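Local coordinates for uncharacterized protein MG027 (Mycoplasma genitalium, PDB 1Q8C), which is of unknown function but adopts an all-helical fold resembling NusB proteins, a family known for roles in transcription antitermination and RNA binding, at residues A[19-22]-A[23-27]; A[32-35]-A[36-40]. All blocks are in the same frame, centred on the assembly; numbering follows the deposited sequence.

Interaction 1. Residues A[19-22]-A[23-27]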
loop_
_atom_site.group_PDB
_atom_site.type_symbol
_atom_site.label_atom_id
_atom_site.label_comp_id
_atom_site.label_asym_id
_atom_site.label_seq_id
_atom_site.Cartn_x
_atom_site.Cartn_y
_atom_site.Cartn_z
ATOM N N ILE A 19 4.265 3.898 -7.072
ATOM C CA ILE A 19 4.207 5.244 -6.465
ATOM C C ILE A 19 2.866 5.926 -6.774
ATOM O O ILE A 19 2.248 6.524 -5.897
ATOM C CB ILE A 19 5.435 6.105 -6.894
ATOM C CG1 ILE A 19 6.718 5.573 -6.223
ATOM C CG2 ILE A 19 5.239 7.554 -6.528
ATOM C CD1 ILE A 19 8.051 6.146 -6.765
ATOM N N ALA A 20 2.389 5.783 -8.012
ATOM C CA ALA A 20 1.095 6.336 -8.406
ATOM C C ALA A 20 -0.081 5.785 -7.580
ATOM O O ALA A 20 -1.008 6.514 -7.258
ATOM C CB ALA A 20 0.852 6.123 -9.917
ATOM N N VAL A 21 -0.046 4.509 -7.223
ATOM C CA VAL A 21 -1.099 3.922 -6.403
ATOM C C VAL A 21 -0.987 4.448 -4.968
ATOM O O VAL A 21 -1.975 4.870 -4.351
ATOM C CB VAL A 21 -1.010 2.402 -6.473
ATOM C CG1 VAL A 21 -2.099 1.765 -5.654
ATOM C CG2 VAL A 21 -1.134 1.951 -7.949
ATOM N N VAL A 22 0.232 4.462 -4.443
ATOM C CA VAL A 22 0.482 4.966 -3.098
ATOM C C VAL A 22 -0.039 6.398 -2.913
ATOM O O VAL A 22 -0.721 6.718 -1.930
ATOM C CB VAL A 22 1.984 4.928 -2.788
ATOM C CG1 VAL A 22 2.301 5.747 -1.529
ATOM C CG2 VAL A 22 2.453 3.481 -2.599
ATOM N N GLU A 23 0.286 7.269 -3.852
ATOM C CA GLU A 23 -0.130 8.664 -3.759
ATOM C C GLU A 23 -1.652 8.750 -3.795
ATOM O O GLU A 23 -2.248 9.526 -3.062
ATOM C CB GLU A 23 0.488 9.516 -4.875
ATOM C CG GLU A 23 1.329 10.695 -4.403
ATOM C CD GLU A 23 0.893 11.303 -3.070
ATOM O OE1 GLU A 23 0.232 12.376 -3.095
ATOM O OE2 GLU A 23 1.231 10.727 -1.987
ATOM N N PHE A 24 -2.262 7.917 -4.631
ATOM C CA PHE A 24 -3.720 7.855 -4.735
ATOM C C PHE A 24 -4.375 7.448 -3.399
ATOM O O PHE A 24 -5.255 8.140 -2.880
ATOM C CB PHE A 24 -4.093 6.865 -5.835
ATOM C CG PHE A 24 -5.554 6.639 -5.968
ATOM C CD1 PHE A 24 -6.387 7.629 -6.443
ATOM C CD2 PHE A 24 -6.101 5.405 -5.630
ATOM C CE1 PHE A 24 -7.769 7.397 -6.556
ATOM C CE2 PHE A 24 -7.441 5.162 -5.748
ATOM C CZ PHE A 24 -8.284 6.167 -6.209
ATOM N N ILE A 25 -3.921 6.317 -2.859
ATOM C CA ILE A 25 -4.430 5.771 -1.613
ATOM C C ILE A 25 -4.270 6.866 -0.549
ATOM O O ILE A 25 -5.224 7.205 0.138
ATOM C CB ILE A 25 -3.651 4.491 -1.209
ATOM C CG1 ILE A 25 -3.946 3.330 -2.165
ATOM C CG2 ILE A 25 -4.020 4.092 0.205
ATOM C CD1 ILE A 25 -3.018 2.138 -2.001
ATOM N N PHE A 26 -3.074 7.448 -0.474
ATOM C CA PHE A 26 -2.755 8.519 0.470
ATOM C C PHE A 26 -3.790 9.634 0.479
ATOM O O PHE A 26 -4.175 10.106 1.551
ATOM C CB PHE A 26 -1.392 9.158 0.148
ATOM C CG PHE A 26 -1.013 10.273 1.080
ATOM C CD1 PHE A 26 -0.967 10.054 2.444
ATOM C CD2 PHE A 26 -0.695 11.540 0.594
ATOM C CE1 PHE A 26 -0.613 11.073 3.324
ATOM C CE2 PHE A 26 -0.335 12.567 1.459
ATOM C CZ PHE A 26 -0.291 12.334 2.834
ATOM N N SER A 27 -4.197 10.066 -0.720
ATOM C CA SER A 27 -5.120 11.184 -0.885
ATOM C C SER A 27 -6.511 10.837 -0.395
ATOM O O SER A 27 -7.280 11.733 -0.048
ATOM C CB SER A 27 -5.190 11.631 -2.353
ATOM O OG SER A 27 -5.807 10.640 -3.183
#

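Interaction 2. Residues A[32-35]-A[36-40]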
loop_
_atom_site.group_PDB
_atom_site.type_symbol
_atom_site.label_atom_id
_atom_site.label_comp_id
_atom_site.label_asym_id
_atom_site.label_seq_id
_atom_site.Cartn_x
_atom_site.Cartn_y
_atom_site.Cartn_z
ATOM N N LEU A 32 -11.991 8.878 4.456
ATOM C CA LEU A 32 -12.617 7.568 4.295
ATOM C C LEU A 32 -13.899 7.501 5.133
ATOM O O LEU A 32 -14.095 8.337 6.016
ATOM C CB LEU A 32 -11.607 6.452 4.600
ATOM C CG LEU A 32 -10.749 6.076 3.380
ATOM C CD1 LEU A 32 -10.776 4.603 3.172
ATOM C CD2 LEU A 32 -11.193 6.732 2.053
ATOM N N PRO A 33 -14.807 6.562 4.864
ATOM C CA PRO A 33 -14.749 5.517 3.837
ATOM C C PRO A 33 -15.526 5.928 2.600
ATOM O O PRO A 33 -16.403 6.793 2.710
ATOM C CB PRO A 33 -15.507 4.387 4.508
ATOM C CG PRO A 33 -16.658 5.135 5.223
ATOM C CD PRO A 33 -16.050 6.465 5.654
ATOM N N LYS A 34 -15.208 5.307 1.462
ATOM C CA LYS A 34 -15.928 5.495 0.208
ATOM C C LYS A 34 -16.305 4.112 -0.256
ATOM O O LYS A 34 -15.597 3.157 0.045
ATOM C CB LYS A 34 -15.002 6.138 -0.845
ATOM C CG LYS A 34 -14.756 7.649 -0.682
ATOM C CD LYS A 34 -13.579 8.139 -1.534
ATOM C CE LYS A 34 -13.861 9.534 -2.167
ATOM N NZ LYS A 34 -14.953 9.491 -3.207
ATOM N N GLU A 35 -17.388 3.994 -1.017
ATOM C CA GLU A 35 -17.778 2.697 -1.555
ATOM C C GLU A 35 -16.726 2.221 -2.580
ATOM O O GLU A 35 -16.107 3.030 -3.267
ATOM C CB GLU A 35 -19.174 2.748 -2.205
ATOM C CG GLU A 35 -20.368 3.001 -1.275
ATOM C CD GLU A 35 -20.551 1.953 -0.181
ATOM O OE1 GLU A 35 -20.282 0.766 -0.424
ATOM O OE2 GLU A 35 -20.974 2.325 0.938
ATOM N N ALA A 36 -16.544 0.904 -2.664
ATOM C CA ALA A 36 -15.536 0.279 -3.529
ATOM C C ALA A 36 -15.557 0.748 -4.980
ATOM O O ALA A 36 -14.504 1.091 -5.538
ATOM C CB ALA A 36 -15.656 -1.268 -3.471
ATOM N N GLU A 37 -16.735 0.772 -5.603
ATOM C CA GLU A 37 -16.796 1.166 -7.006
ATOM C C GLU A 37 -16.515 2.661 -7.177
ATOM O O GLU A 37 -15.945 3.073 -8.168
ATOM C CB GLU A 37 -18.122 0.755 -7.639
ATOM C CG GLU A 37 -18.170 -0.760 -7.858
ATOM C CD GLU A 37 -19.305 -1.188 -8.781
ATOM O OE1 GLU A 37 -20.466 -1.275 -8.301
ATOM O OE2 GLU A 37 -19.025 -1.426 -9.987
ATOM N N VAL A 38 -16.860 3.452 -6.171
ATOM C CA VAL A 38 -16.538 4.868 -6.164
ATOM C C VAL A 38 -15.014 5.102 -6.199
ATOM O O VAL A 38 -14.559 5.922 -6.975
ATOM C CB VAL A 38 -17.225 5.583 -4.973
ATOM C CG1 VAL A 38 -16.686 6.994 -4.772
ATOM C CG2 VAL A 38 -18.749 5.605 -5.210
ATOM N N ILE A 39 -14.239 4.364 -5.401
ATOM C CA ILE A 39 -12.787 4.510 -5.378
ATOM C C ILE A 39 -12.185 4.112 -6.727
ATOM O O ILE A 39 -11.302 4.804 -7.260
ATOM C CB ILE A 39 -12.161 3.636 -4.288
ATOM C CG1 ILE A 39 -12.554 4.112 -2.884
ATOM C CG2 ILE A 39 -10.648 3.715 -4.392
ATOM C CD1 ILE A 39 -12.435 2.998 -1.806
ATOM N N GLN A 40 -12.655 2.974 -7.248
ATOM C CA GLN A 40 -12.296 2.497 -8.579
ATOM C C GLN A 40 -12.603 3.562 -9.647
ATOM O O GLN A 40 -11.765 3.799 -10.488
ATOM C CB GLN A 40 -12.997 1.163 -8.893
ATOM C CG GLN A 40 -12.610 -0.001 -7.935
ATOM C CD GLN A 40 -13.463 -1.260 -8.108
ATOM O OE1 GLN A 40 -13.766 -1.652 -9.233
ATOM N NE2 GLN A 40 -13.843 -1.892 -6.995
#

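Interaction 1. Residues A[19-22]-A[23-27]
Val21 and Ile25 meet because of their first torsions. Val21 CG1 lies anti to its own backbone N (chi1 -179°). Ile25 CG1 instead sits beside its backbone N, with chi1 -69°, and an extended chi2 carries CD1 back along the helix. The two methyls, Val21 CG1 and Ile25 CD1, touch at 3.8 Å. The side chains cross at a slant, one turn apart. This is the i to i+4 pairing of side chains along an alpha helix, here helix 14-28 of the NusB-like helical fold.

Four backbone hydrogen bonds join the turns. Ile25 N to Val21 O is the shortest, at 2.8 Å, and nearly straight (174° at the hydrogen). Glu23 N reaches Ile19 O at 2.9 Å, and Phe26 N reaches Val22 O at the same length. Phe24 N to Ala20 O is longer, 3.2 Å. Ile25 CG1 also packs against Val21 O, at 3.3 Å.

Val21, Phe24 and Ile25 pack on Ile60, Val61 and Phe64 of helix 55-81, respectively. Val22 touches Val105 and Cys108 of helix 100-116. The Phe24 ring also meets the rings of Phe43 and Tyr46.

Near the end of the helix, the Ser27 hydroxyl turns back on the preceding turn. Ser27 OG donates a hydrogen bond to Phe24 O at 2.6 Å.

Interaction 2. Residues A[32-35]-A[36-40]
Lys34 and Ile39 make the main apolar contact at the start of helix 36-45. Lys34 CB lies 3.8 Å from Ile39 CG1. Ile39 CG1 is beside its own backbone N (chi1 -67°), and its CD1 reaches back to the Lys34 carbonyl oxygen at 3.7 Å. Ile39 is buried and also rests on Phe24 and Leu28 of helix 14-28. Val38 adds a looser contact, its CG2 4.2 Å from Glu35 CB.

Lys34 and Val38 cross at about a right angle. The lysine chain bends at its last two torsions, which brings NZ to 3.4 Å from Val38 CG1. This is van der Waals contact. The charge of NZ has its partner in Asp42, by a salt bridge.

One backbone hydrogen bond joins the loop to the helix. Ile39 N donates to Glu35 O at 3.1 Å, with an angle of 154° at the hydrogen. It is the first-turn i to i+4 bond, with Glu35 at the N-cap position. The next bond in the series is Gln40 N to Ala36 O.

The chemistry is therefore divided. The buried isoleucine packs against Lys34 CB and the Lys34 carbonyl oxygen, while the lysine amine goes on to Asp42 in the second turn of the helix. The apolar contact and the backbone bond, with the Lys34 link to Asp42 further along, join the incoming loop to the helix.

In the fold
Interaction 1 comes first in the chain, on helix 14-28. Interaction 2 follows, where the loop after that helix enters helix 36-45. The two helices are consecutive, and all four segments belong to the same NusB-like domain. The centres of the contacts are about 14 Å apart. Interaction 1 is about 8 Å from the centre of the chain and interaction 2 about 16 Å, at the surface. They nevertheless touch, since Phe24 CZ packs 3.5 Å from Ile39 O. Both also border helix 55-81. Helix 14-28 thus turns one buried side into the NusB-like bundle, and the start of helix 36-45 rests against it.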